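Local coordinates for protein sulfotransferase (Mus musculus, PDB 5X2B) that probably transfers a sulfonate group from the donor nucleotide PAPS to an acceptor, and binds the product nucleotide adenosine-3'-5'-diphosphate, at residues His89-Leu95 and His156-Trp160. Numbering follows the deposited sequence.
Sequences HLNYEML and HVLSW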
ATOM      1  N   HIS A  89       3.735  -4.094   2.316  1.00 30.82           N
ATOM      2  CA  HIS A  89       2.918  -3.484   3.350  1.00 34.45           C
ATOM      3  C   HIS A  89       3.567  -3.606   4.716  1.00 26.17           C
ATOM      4  O   HIS A  89       2.895  -3.406   5.714  1.00 28.05           O
ATOM      5  CB  HIS A  89       1.522  -4.108   3.457  1.00 29.36           C
ATOM      6  CG  HIS A  89       0.700  -4.008   2.210  1.00 22.64           C
ATOM      7  ND1 HIS A  89       0.321  -2.810   1.664  1.00 25.98           N
ATOM      8  CD2 HIS A  89       0.156  -4.967   1.434  1.00 29.21           C
ATOM      9  CE1 HIS A  89      -0.408  -3.027   0.584  1.00 21.90           C
ATOM     10  NE2 HIS A  89      -0.524  -4.329   0.425  1.00 37.60           N
ATOM     11  N   LEU A  90       4.853  -3.900   4.782  1.00 27.25           N
ATOM     12  CA  LEU A  90       5.467  -4.056   6.085  1.00 36.26           C
ATOM     13  C   LEU A  90       5.380  -2.757   6.808  1.00 24.00           C
ATOM     14  O   LEU A  90       5.282  -1.704   6.191  1.00 31.88           O
ATOM     15  CB  LEU A  90       6.920  -4.502   6.001  1.00 30.92           C
ATOM     16  CG  LEU A  90       7.100  -5.943   5.546  1.00 32.40           C
ATOM     17  CD1 LEU A  90       8.527  -6.186   5.226  1.00 23.88           C
ATOM     18  CD2 LEU A  90       6.651  -6.886   6.615  1.00 28.65           C
ATOM     19  N   ASN A  91       5.392  -2.844   8.132  1.00 35.74           N
ATOM     20  CA  ASN A  91       5.549  -1.667   8.943  1.00 20.25           C
ATOM     21  C   ASN A  91       7.011  -1.331   8.978  1.00 29.05           C
ATOM     22  O   ASN A  91       7.833  -2.079   8.489  1.00 31.50           O
ATOM     23  CB  ASN A  91       5.008  -1.889  10.337  1.00 21.60           C
ATOM     24  CG  ASN A  91       5.784  -2.920  11.100  1.00 36.30           C
ATOM     25  OD1 ASN A  91       6.869  -3.337  10.716  1.00 38.07           O
ATOM     26  ND2 ASN A  91       5.217  -3.343  12.216  1.00 33.75           N
ATOM     27  N   TYR A  92       7.326  -0.168   9.506  1.00 25.34           N
ATOM     28  CA  TYR A  92       8.684   0.260   9.615  1.00 25.83           C
ATOM     29  C   TYR A  92       9.591  -0.800  10.249  1.00 25.84           C
ATOM     30  O   TYR A  92      10.563  -1.283   9.638  1.00 31.90           O
ATOM     31  CB  TYR A  92       8.728   1.573  10.413  1.00 28.84           C
ATOM     32  CG  TYR A  92      10.059   2.229  10.197  1.00 38.82           C
ATOM     33  CD1 TYR A  92      10.442   2.616   8.941  1.00 29.47           C
ATOM     34  CD2 TYR A  92      10.957   2.379  11.227  1.00 39.98           C
ATOM     35  CE1 TYR A  92      11.667   3.157   8.720  1.00 37.19           C
ATOM     36  CE2 TYR A  92      12.188   2.933  11.012  1.00 24.44           C
ATOM     37  CZ  TYR A  92      12.533   3.314   9.761  1.00 28.23           C
ATOM     38  OH  TYR A  92      13.757   3.864   9.530  1.00 36.96           O
ATOM     39  N   GLU A  93       9.252  -1.188  11.474  0.70 33.98           N
ATOM     40  CA  GLU A  93      10.096  -2.064  12.283  0.70 31.23           C
ATOM     41  C   GLU A  93      10.542  -3.284  11.537  0.70 34.84           C
ATOM     42  O   GLU A  93      11.660  -3.764  11.695  0.70 34.94           O
ATOM     43  CB  GLU A  93       9.303  -2.553  13.473  0.70 37.64           C
ATOM     44  CG  GLU A  93       9.833  -3.842  14.030  0.70 37.20           C
ATOM     45  CD  GLU A  93      11.086  -3.617  14.802  0.70 45.94           C
ATOM     46  OE1 GLU A  93      10.947  -3.220  15.979  0.70 43.40           O
ATOM     47  OE2 GLU A  93      12.199  -3.804  14.251  0.70 42.76           O
ATOM     48  N   MET A  94       9.637  -3.813  10.733  1.00 31.60           N
ATOM     49  CA  MET A  94       9.905  -5.058  10.067  1.00 32.91           C
ATOM     50  C   MET A  94      10.509  -4.842   8.743  1.00 17.23           C
ATOM     51  O   MET A  94      11.054  -5.725   8.160  1.00 38.48           O
ATOM     52  CB  MET A  94       8.624  -5.834   9.945  1.00 36.31           C
ATOM     53  CG  MET A  94       8.239  -6.371  11.298  1.00 35.51           C
ATOM     54  SD  MET A  94       6.738  -7.357  11.268  1.00 41.30           S
ATOM     55  CE  MET A  94       5.692  -6.171  10.431  1.00 48.80           C
ATOM     56  N   LEU A  95      10.407  -3.640   8.257  1.00 24.63           N
ATOM     57  CA  LEU A  95      11.226  -3.283   7.150  1.00 29.84           C
ATOM     58  C   LEU A  95      12.690  -3.641   7.506  1.00 36.53           C
ATOM     59  O   LEU A  95      13.174  -3.294   8.587  1.00 34.28           O
ATOM     60  CB  LEU A  95      11.078  -1.800   6.921  1.00 36.75           C
ATOM     61  CG  LEU A  95      11.666  -1.361   5.588  1.00 32.73           C
ATOM     62  CD1 LEU A  95      10.739  -1.647   4.460  1.00 26.35           C
ATOM     63  CD2 LEU A  95      11.922   0.070   5.601  1.00 23.89           C
ATOM     64  N   HIS A 156       0.721   1.673  11.496  1.00 27.22           N
ATOM     65  CA  HIS A 156       1.432   1.643  10.238  1.00 27.21           C
ATOM     66  C   HIS A 156       1.892   3.028   9.880  1.00 26.01           C
ATOM     67  O   HIS A 156       3.053   3.337   9.591  1.00 29.18           O
ATOM     68  CB  HIS A 156       0.510   1.151   9.140  1.00 19.11           C
ATOM     69  CG  HIS A 156       1.265   0.604   7.968  1.00 25.14           C
ATOM     70  ND1 HIS A 156       1.498   1.344   6.843  1.00 46.83           N
ATOM     71  CD2 HIS A 156       1.891  -0.576   7.804  1.00 29.31           C
ATOM     72  CE1 HIS A 156       2.223   0.616   5.990  1.00 32.06           C
ATOM     73  NE2 HIS A 156       2.470  -0.558   6.549  1.00 32.85           N
ATOM     74  N   VAL A 157       0.920   3.870   9.891  1.00 15.50           N
ATOM     75  CA  VAL A 157       1.093   5.172   9.371  1.00 18.41           C
ATOM     76  C   VAL A 157       2.130   5.895  10.198  1.00 32.14           C
ATOM     77  O   VAL A 157       3.008   6.620   9.682  1.00 34.91           O
ATOM     78  CB  VAL A 157      -0.262   5.857   9.510  1.00 33.49           C
ATOM     79  CG1 VAL A 157      -0.213   7.275   9.048  1.00 25.27           C
ATOM     80  CG2 VAL A 157      -1.286   5.115   8.720  1.00 25.14           C
ATOM     81  N   LEU A 158       2.031   5.705  11.505  1.00 25.65           N
ATOM     82  CA  LEU A 158       2.812   6.511  12.439  1.00 28.76           C
ATOM     83  C   LEU A 158       4.266   6.199  12.349  1.00 31.27           C
ATOM     84  O   LEU A 158       5.119   7.059  12.160  1.00 30.28           O
ATOM     85  CB  LEU A 158       2.333   6.287  13.863  1.00 28.65           C
ATOM     86  CG  LEU A 158       1.035   7.057  14.188  1.00 37.26           C
ATOM     87  CD1 LEU A 158       0.470   6.711  15.607  1.00 31.42           C
ATOM     88  CD2 LEU A 158       1.190   8.570  14.065  1.00 24.92           C
ATOM     89  N   SER A 159       4.535   4.933  12.482  1.00 27.11           N
ATOM     90  CA  SER A 159       5.864   4.427  12.366  0.56 31.86           C
ATOM     91  C   SER A 159       6.443   5.106  11.170  1.00 38.11           C
ATOM     92  O   SER A 159       7.550   5.636  11.192  1.00 35.01           O
ATOM     93  CB  SER A 159       5.816   2.920  12.136  0.56 30.86           C
ATOM     94  OG  SER A 159       4.965   2.567  11.039  0.56 28.99           O
ATOM     95  N   TRP A 160       5.653   5.112  10.116  1.00 29.27           N
ATOM     96  CA  TRP A 160       6.196   5.586   8.883  1.00 25.41           C
ATOM     97  C   TRP A 160       6.312   7.049   8.953  1.00 23.91           C
ATOM     98  O   TRP A 160       7.205   7.655   8.399  1.00 25.54           O
ATOM     99  CB  TRP A 160       5.321   5.176   7.721  1.00 35.06           C
ATOM    100  CG  TRP A 160       5.648   3.821   7.404  1.00 35.26           C
ATOM    101  CD1 TRP A 160       4.921   2.697   7.657  1.00 38.89           C
ATOM    102  CD2 TRP A 160       6.852   3.395   6.844  1.00 24.37           C
ATOM    103  NE1 TRP A 160       5.603   1.596   7.255  1.00 26.51           N
ATOM    104  CE2 TRP A 160       6.809   2.006   6.736  1.00 21.90           C
ATOM    105  CE3 TRP A 160       7.984   4.066   6.392  1.00 18.18           C
ATOM    106  CZ2 TRP A 160       7.822   1.265   6.210  1.00 36.81           C
ATOM    107  CZ3 TRP A 160       8.993   3.346   5.855  1.00 40.81           C
ATOM    108  CH2 TRP A 160       8.915   1.950   5.765  1.00 42.05           C
TER
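H156 reaches from helix 153-161 to two consecutive backbone carbonyls of the loop. Its NE2 donates to H89 O at 3.0 Å, with an N-H...O angle of 142°; the donor stands well above the carbonyl plane, while the oxygen sits at the edge of the imidazole, somewhat tilted from its plane. The same N-H makes a weaker bond to L90 O at 3.1 Å, so one proton is shared between neighbouring peptides. L90 O also receives a long, weak bond from W160 NE1 at 3.5 Å, approaching the edge of the indole. The H156 CB bond runs alongside the loop, and a chi1 of -158°, placing CG opposite the main-chain N, brings the ring's NE2 to the carbonyls.

The loop follows strand 83-88 of the central parallel sheet, whose 2-3-1-4-5 order fits the P-loop-like sulfotransferase fold, and H89 lies about 5 Å from the bound nucleotide by its side chain.

Beyond the indole nitrogen, the aromatic packing is T-shaped: the edge of Y92 is directed at a face of W160, planes at 86° and ring centroids 5.0 Å apart, with Y92 CD1 lying 3.5 Å from W160 CZ3. L95 CD2 meets the indole at its rim, 3.6 Å from W160 CH2, and the CB atoms of Y92 and S159 touch.

Y92 to L95 form a type I turn, and N91 OD1 accepts from M94 N at 2.8 Å in an Asx motif. In the second shell, Y108 OH bonds to H156 ND1, fixing the ring's rotation, and its ring stacks on W160; S39 O holds H89 ND1.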